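Local coordinates for protein agmatine N-acetyltransferase (Drosophila melanogaster, PDB 7CIW) that transfers an acetyl group from acetyl-CoA to the primary amine of agmatine, as a GNAT-fold member of the arylalkylamine N-acetyltransferase family, at residues F25-A28 against H29-E33; P45-A48 against D49-L53. The protein carries 1 engineered substitution. All blocks are in the same frame, centred on the assembly; numbering follows the deposited sequence.

Contact 1 (F25-A28 against H29-E33). With G0R (N-(4-carbamimidamidobutyl)ethanamide), chain C; COA (coenzyme A), chain B.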
loop_
_atom_site.group_PDB
_atom_site.type_symbol
_atom_site.label_atom_id
_atom_site.label_comp_id
_atom_site.label_asym_id
_atom_site.label_seq_id
_atom_site.Cartn_x
_atom_site.Cartn_y
_atom_site.Cartn_z
ATOM N N PHE A 25 -14.709 -1.546 3.107
ATOM C CA PHE A 25 -13.818 -1.239 4.226
ATOM C C PHE A 25 -12.788 -0.186 3.831
ATOM O O PHE A 25 -12.540 0.767 4.579
ATOM C CB PHE A 25 -13.108 -2.503 4.724
ATOM C CG PHE A 25 -11.974 -2.206 5.664
ATOM C CD1 PHE A 25 -12.222 -1.931 7.000
ATOM C CD2 PHE A 25 -10.663 -2.147 5.202
ATOM C CE1 PHE A 25 -11.179 -1.619 7.869
ATOM C CE2 PHE A 25 -9.622 -1.839 6.070
ATOM C CZ PHE A 25 -9.888 -1.575 7.399
ATOM N N LEU A 26 -12.153 -0.358 2.667
ATOM C CA LEU A 26 -11.130 0.599 2.250
ATOM C C LEU A 26 -11.700 2.006 2.140
ATOM O O LEU A 26 -11.052 2.977 2.539
ATOM C CB LEU A 26 -10.508 0.164 0.921
ATOM C CG LEU A 26 -9.698 -1.132 0.934
ATOM C CD1 LEU A 26 -9.246 -1.487 -0.482
ATOM C CD2 LEU A 26 -8.489 -1.007 1.862
ATOM N N LEU A 27 -12.909 2.142 1.590
ATOM C CA LEU A 27 -13.504 3.470 1.468
ATOM C C LEU A 27 -13.861 4.068 2.824
ATOM O O LEU A 27 -13.897 5.295 2.965
ATOM C CB LEU A 27 -14.743 3.411 0.572
ATOM C CG LEU A 27 -14.376 3.116 -0.877
ATOM C CD1 LEU A 27 -15.588 2.699 -1.691
ATOM C CD2 LEU A 27 -13.695 4.342 -1.503
ATOM N N ALA A 28 -14.118 3.233 3.827
ATOM C CA ALA A 28 -14.509 3.746 5.135
ATOM C C ALA A 28 -13.318 4.120 6.012
ATOM O O ALA A 28 -13.370 5.131 6.718
ATOM C CB ALA A 28 -15.370 2.714 5.867
ATOM N N HIS A 29 -12.239 3.324 5.993
ATOM C CA HIS A 29 -11.204 3.429 7.009
ATOM C C HIS A 29 -9.783 3.458 6.470
ATOM O O HIS A 29 -8.845 3.611 7.260
ATOM C CB HIS A 29 -11.334 2.274 8.015
ATOM C CG HIS A 29 -12.618 2.298 8.778
ATOM N ND1 HIS A 29 -13.051 3.411 9.467
ATOM C CD2 HIS A 29 -13.578 1.356 8.941
ATOM C CE1 HIS A 29 -14.218 3.150 10.030
ATOM N NE2 HIS A 29 -14.559 1.910 9.728
ATOM N N TYR A 30 -9.591 3.305 5.166
ATOM C CA TYR A 30 -8.273 3.436 4.566
ATOM C C TYR A 30 -8.162 4.735 3.784
ATOM O O TYR A 30 -7.378 5.618 4.142
ATOM C CB TYR A 30 -7.982 2.243 3.647
ATOM C CG TYR A 30 -6.720 2.407 2.834
ATOM C CD1 TYR A 30 -5.464 2.288 3.431
ATOM C CD2 TYR A 30 -6.780 2.678 1.468
ATOM C CE1 TYR A 30 -4.305 2.444 2.693
ATOM C CE2 TYR A 30 -5.618 2.836 0.722
ATOM C CZ TYR A 30 -4.388 2.717 1.342
ATOM O OH TYR A 30 -3.240 2.867 0.600
ATOM N N TYR A 31 -8.963 4.873 2.736
ATOM C CA TYR A 31 -8.850 6.028 1.850
ATOM C C TYR A 31 -9.045 7.383 2.529
ATOM O O TYR A 31 -8.321 8.323 2.167
ATOM C CB TYR A 31 -9.854 5.868 0.714
ATOM C CG TYR A 31 -9.439 4.977 -0.435
ATOM C CD1 TYR A 31 -8.363 5.309 -1.260
ATOM C CD2 TYR A 31 -10.168 3.832 -0.737
ATOM C CE1 TYR A 31 -8.019 4.513 -2.347
ATOM C CE2 TYR A 31 -9.836 3.031 -1.826
ATOM C CZ TYR A 31 -8.768 3.383 -2.632
ATOM O OH TYR A 31 -8.444 2.601 -3.712
ATOM N N PRO A 32 -9.987 7.579 3.459
ATOM C CA PRO A 32 -10.167 8.932 4.020
ATOM C C PRO A 32 -8.959 9.457 4.774
ATOM O O PRO A 32 -8.778 10.680 4.834
ATOM C CB PRO A 32 -11.385 8.772 4.947
ATOM C CG PRO A 32 -12.128 7.603 4.365
ATOM C CD PRO A 32 -11.052 6.664 3.915
ATOM N N GLU A 33 -8.107 8.581 5.316
ATOM C CA GLU A 33 -6.952 8.996 6.109
ATOM C C GLU A 33 -5.610 8.700 5.452
ATOM O O GLU A 33 -4.587 9.214 5.922
ATOM C CB GLU A 33 -6.990 8.325 7.487
ATOM C CG GLU A 33 -8.264 8.594 8.262
ATOM C CD GLU A 33 -8.413 7.681 9.457
ATOM O OE1 GLU A 33 -7.652 7.863 10.432
ATOM O OE2 GLU A 33 -9.281 6.777 9.411
HETATM C C10 G0R C . -3.880 4.696 -3.557
HETATM N N12 G0R C . -4.625 5.913 -3.258
HETATM C C1 G0R C . 0.749 0.634 2.293
HETATM C C2 G0R C . 0.030 1.881 1.784
HETATM C C5 G0R C . 0.091 4.001 0.406
HETATM C C6 G0R C . -0.307 3.829 -1.061
HETATM C C7 G0R C . -0.802 5.133 -1.697
HETATM C C8 G0R C . -2.320 5.251 -1.883
HETATM N N4 G0R C . 0.737 2.802 0.917
HETATM N N9 G0R C . -2.831 4.399 -2.934
HETATM N N11 G0R C . -4.349 3.799 -4.584
HETATM O O3 G0R C . -1.100 2.083 2.086
HETATM N N1A COA B . -3.580 8.006 14.048
HETATM C C2A COA B . -3.159 8.224 15.325
HETATM N N3A COA B . -2.487 7.243 16.014
HETATM C C4A COA B . -2.240 6.057 15.436
HETATM C C5A COA B . -2.661 5.844 14.180
HETATM C C6A COA B . -3.331 6.835 13.491
HETATM N N6A COA B . -3.968 7.067 12.131
HETATM N N7A COA B . -2.309 4.592 13.795
HETATM C C8A COA B . -1.665 4.011 14.817
HETATM N N9A COA B . -1.617 4.910 15.812
HETATM C C1B COA B . -1.151 4.890 17.071
HETATM C C2B COA B . -1.913 3.759 17.805
HETATM O O2B COA B . -3.231 4.208 18.310
HETATM C C3B COA B . -1.068 3.318 18.758
HETATM O O3B COA B . -0.914 4.209 19.895
HETATM P P3B COA B . -1.807 4.084 21.294
HETATM O O7A COA B . -2.182 2.638 21.551
HETATM O O8A COA B . -1.029 4.709 22.457
HETATM O O9A COA B . -3.062 4.906 21.038
HETATM C C4B COA B . 0.398 3.405 18.043
HETATM O O4B COA B . 0.320 4.349 17.114
HETATM C C5B COA B . 0.830 2.075 17.475
HETATM O O5B COA B . -0.295 1.500 16.822
HETATM P P1A COA B . -0.097 0.307 15.661
HETATM O O1A COA B . 1.341 0.197 15.145
HETATM O O2A COA B . -0.639 -1.007 16.202
HETATM O O3A COA B . -1.010 0.835 14.405
HETATM P P2A COA B . -2.136 -0.020 13.570
HETATM O O4A COA B . -3.323 -0.306 14.442
HETATM O O5A COA B . -1.500 -1.259 12.983
HETATM O O6A COA B . -2.541 1.081 12.417
HETATM C CBP COA B . -2.249 1.955 10.292
HETATM C CCP COA B . -1.549 1.547 11.563
HETATM C CDP COA B . -2.744 0.647 9.586
HETATM C CEP COA B . -1.274 2.706 9.372
HETATM C CAP COA B . -3.396 2.891 10.662
HETATM O OAP COA B . -2.853 4.092 11.157
HETATM C C9P COA B . -4.322 3.248 9.483
HETATM O O9P COA B . -5.151 2.498 9.064
HETATM N N8P COA B . -4.196 4.567 8.897
HETATM C C7P COA B . -5.081 5.021 7.808
HETATM C C6P COA B . -4.709 4.456 6.370
HETATM C C5P COA B . -3.229 4.683 6.189
HETATM O O5P COA B . -2.728 5.770 6.310
HETATM N N4P COA B . -2.432 3.471 5.843
HETATM C C3P COA B . -0.988 3.462 5.675
HETATM C C2P COA B . -0.516 4.252 4.454
HETATM S S1P COA B . 1.252 3.823 4.429
#
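Tyr30 packs back against Leu26, one turn earlier, where helix 19-30 runs out and its side chains begin to line the active site. Its CB lies 3.7 Å from Leu26 CD2, and the two side chains run side by side in the same direction. With CG anti to the backbone N (chi1 172°), the ring is carried away from the helix: CG and CD2 still skirt Leu26 CD2, CD1 comes obliquely to C6P of the coenzyme A pantetheine arm, and CE1 nears N4P. At the tip, Tyr30 OH donates a 2.7 Å hydrogen bond to O3, the acetyl oxygen of acetylagmatine, which lies in the plane of the ring at its edge.

The backbone widens beneath this side chain. Tyr31 N, five residues on, bonds Leu26 O at 2.8 Å and nearly straight (169°), which makes the pi-type turn; Tyr30 N reaches the same oxygen from above the carbonyl plane. Tyr31 then folds back: its CD2 meets Leu27 CD2 at 3.6 Å, and its OH reaches Asp49 of helix 47-54. Pro32, which has no N-H to offer, sets CG 3.2 Å from Leu27 O. On the other side of the turn, Ala28 CB sits over one face of the His29 imidazole, 4.0 Å from its centroid, while Phe25 CE1 approaches the edge of that ring.

Gripped between Leu26 and the pantetheine, the Tyr30 phenol can hold the product's amide oxygen, and its hydrogen bond would draw electron density toward that oxygen.

Contact 2 (P45-A48 against D49-L53); sequences PEAA and DKEFL. With G0R (N-(4-carbamimidamidobutyl)ethanamide), chain C.
Pro45 meets Asp49 and Lys50 at the start of helix 47-54, with Glu46 in the N-cap position, and this first turn presents a carboxylate to the substrate pocket. Asp49 takes the guanidinium group of acetylagmatine with both oxygens: OD1 accepts from N11 at 2.5 Å and OD2 from N12 at 3.1 Å, a two-pronged grip suited to agmatine's charged end. The side chain leaves the helix with CG opposite its own N (chi1 -175°), and this puts the carboxylate at the guanidinium.

The second shell steadies that group. Pro45 CB packs 3.7 Å from Asp49 OD2, and a water donates to the same oxygen while accepting from Glu46 N, tying the carboxylate to the backbone of the N-cap residue. Trp100 and Ile103 of helix 99-114 also touch the side chain.

Further out, Lys50 N, Glu51 N and Phe52 N bond in turn to Glu46 O, Ala47 O and Ala48 O, building the regular turns that carry Asp49. Lys50 crosses Pro45 at about a right angle, CG to CG 3.9 Å. Bent at chi3 (-73°), its chain brings NZ to a second water, 2.8 Å away, which in turn donates to Pro45 O.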
loop_
_atom_site.group_PDB
_atom_site.type_symbol
_atom_site.label_atom_id
_atom_site.label_comp_id
_atom_site.label_asym_id
_atom_site.label_seq_id
_atom_site.Cartn_x
_atom_site.Cartn_y
_atom_site.Cartn_z
ATOM N N PRO A 45 -11.635 8.276 -3.828
ATOM C CA PRO A 45 -10.767 7.801 -4.911
ATOM C C PRO A 45 -11.528 7.586 -6.212
ATOM O O PRO A 45 -12.721 7.271 -6.223
ATOM C CB PRO A 45 -10.215 6.473 -4.369
ATOM C CG PRO A 45 -11.236 6.028 -3.376
ATOM C CD PRO A 45 -11.726 7.295 -2.728
ATOM N N GLU A 46 -10.810 7.757 -7.321
ATOM C CA GLU A 46 -11.391 7.542 -8.637
ATOM C C GLU A 46 -11.522 6.051 -8.925
ATOM O O GLU A 46 -10.915 5.207 -8.259
ATOM C CB GLU A 46 -10.546 8.228 -9.712
ATOM C CG GLU A 46 -10.389 9.717 -9.474
ATOM C CD GLU A 46 -9.521 10.394 -10.521
ATOM O OE1 GLU A 46 -8.853 9.679 -11.297
ATOM O OE2 GLU A 46 -9.511 11.644 -10.569
ATOM N N ALA A 47 -12.347 5.727 -9.925
ATOM C CA ALA A 47 -12.602 4.325 -10.240
ATOM C C ALA A 47 -11.311 3.576 -10.539
ATOM O O ALA A 47 -11.132 2.435 -10.097
ATOM C CB ALA A 47 -13.564 4.214 -11.426
ATOM N N ALA A 48 -10.398 4.196 -11.289
ATOM C CA ALA A 48 -9.172 3.507 -11.670
ATOM C C ALA A 48 -8.300 3.204 -10.457
ATOM O O ALA A 48 -7.611 2.174 -10.424
ATOM C CB ALA A 48 -8.403 4.347 -12.687
ATOM N N ASP A 49 -8.320 4.093 -9.465
ATOM C CA ASP A 49 -7.612 3.877 -8.204
ATOM C C ASP A 49 -8.135 2.632 -7.500
ATOM O O ASP A 49 -7.378 1.697 -7.197
ATOM C CB ASP A 49 -7.790 5.133 -7.341
ATOM C CG ASP A 49 -6.998 5.113 -6.030
ATOM O OD1 ASP A 49 -6.668 4.030 -5.500
ATOM O OD2 ASP A 49 -6.748 6.224 -5.507
ATOM N N LYS A 50 -9.447 2.600 -7.253
ATOM C CA LYS A 50 -10.076 1.434 -6.637
ATOM C C LYS A 50 -9.837 0.175 -7.456
ATOM O O LYS A 50 -9.551 -0.894 -6.905
ATOM C CB LYS A 50 -11.579 1.688 -6.487
ATOM C CG LYS A 50 -11.895 2.940 -5.668
ATOM C CD LYS A 50 -13.396 3.154 -5.448
ATOM C CE LYS A 50 -14.082 3.617 -6.718
ATOM N NZ LYS A 50 -15.543 3.902 -6.487
ATOM N N GLU A 51 -9.969 0.279 -8.779
ATOM C CA GLU A 51 -9.800 -0.889 -9.634
ATOM C C GLU A 51 -8.384 -1.443 -9.547
ATOM O O GLU A 51 -8.188 -2.666 -9.565
ATOM C CB GLU A 51 -10.152 -0.524 -11.077
ATOM C CG GLU A 51 -11.646 -0.413 -11.318
ATOM C CD GLU A 51 -11.981 -0.066 -12.755
ATOM O OE1 GLU A 51 -11.200 -0.448 -13.657
ATOM O OE2 GLU A 51 -13.024 0.590 -12.978
ATOM N N PHE A 52 -7.382 -0.569 -9.448
ATOM C CA PHE A 52 -6.017 -1.067 -9.340
ATOM C C PHE A 52 -5.824 -1.863 -8.058
ATOM O O PHE A 52 -5.215 -2.941 -8.071
ATOM C CB PHE A 52 -5.001 0.062 -9.385
ATOM C CG PHE A 52 -3.636 -0.396 -8.968
ATOM C CD1 PHE A 52 -2.960 -1.337 -9.734
ATOM C CD2 PHE A 52 -3.072 0.021 -7.778
ATOM C CE1 PHE A 52 -1.716 -1.806 -9.355
ATOM C CE2 PHE A 52 -1.820 -0.451 -7.391
ATOM C CZ PHE A 52 -1.149 -1.369 -8.188
ATOM N N LEU A 53 -6.304 -1.336 -6.930
ATOM C CA LEU A 53 -6.191 -2.100 -5.691
ATOM C C LEU A 53 -6.827 -3.469 -5.854
ATOM O O LEU A 53 -6.223 -4.496 -5.517
ATOM C CB LEU A 53 -6.827 -1.333 -4.527
ATOM C CG LEU A 53 -6.001 -0.156 -4.002
ATOM C CD1 LEU A 53 -6.521 0.302 -2.645
ATOM C CD2 LEU A 53 -4.522 -0.528 -3.917
HETATM C C10 G0R C . -3.880 4.696 -3.557
HETATM N N12 G0R C . -4.625 5.913 -3.258
HETATM C C1 G0R C . 0.749 0.634 2.293
HETATM C C2 G0R C . 0.030 1.881 1.784
HETATM C C5 G0R C . 0.091 4.001 0.406
HETATM C C6 G0R C . -0.307 3.829 -1.061
HETATM C C7 G0R C . -0.802 5.133 -1.697
HETATM C C8 G0R C . -2.320 5.251 -1.883
HETATM N N4 G0R C . 0.737 2.802 0.917
HETATM N N9 G0R C . -2.831 4.399 -2.934
HETATM N N11 G0R C . -4.349 3.799 -4.584
HETATM O O3 G0R C . -1.100 2.083 2.086
HETATM O O HOH W 1 -15.073 6.276 -5.083
HETATM O O HOH W 2 -7.946 8.260 -6.785
#

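Contact 1 closes helix 19-30 and contact 2 opens helix 47-54, in that order along the chain, with their centres about 13 Å apart and both within the GNAT domain. The helices pack against each other through Leu26 on Leu53 and Leu27 on Lys50; Leu27 CD2 also lies 3.5 Å from CG of Pro45, just ahead of the second helix. A probable hydrogen bond, Tyr31 OH to Asp49 OD1 at 2.9 Å, joins the two contacts. Between them they hold acetylagmatine at two points, residues 29-33 and residues 49-53. Coenzyme A lies beside contact 1, whereas the Asp49 side chain is about 12 Å from it. The acetyl end thus lies by the coenzyme, and the guanidinium group is recognised at the other end of the ligand.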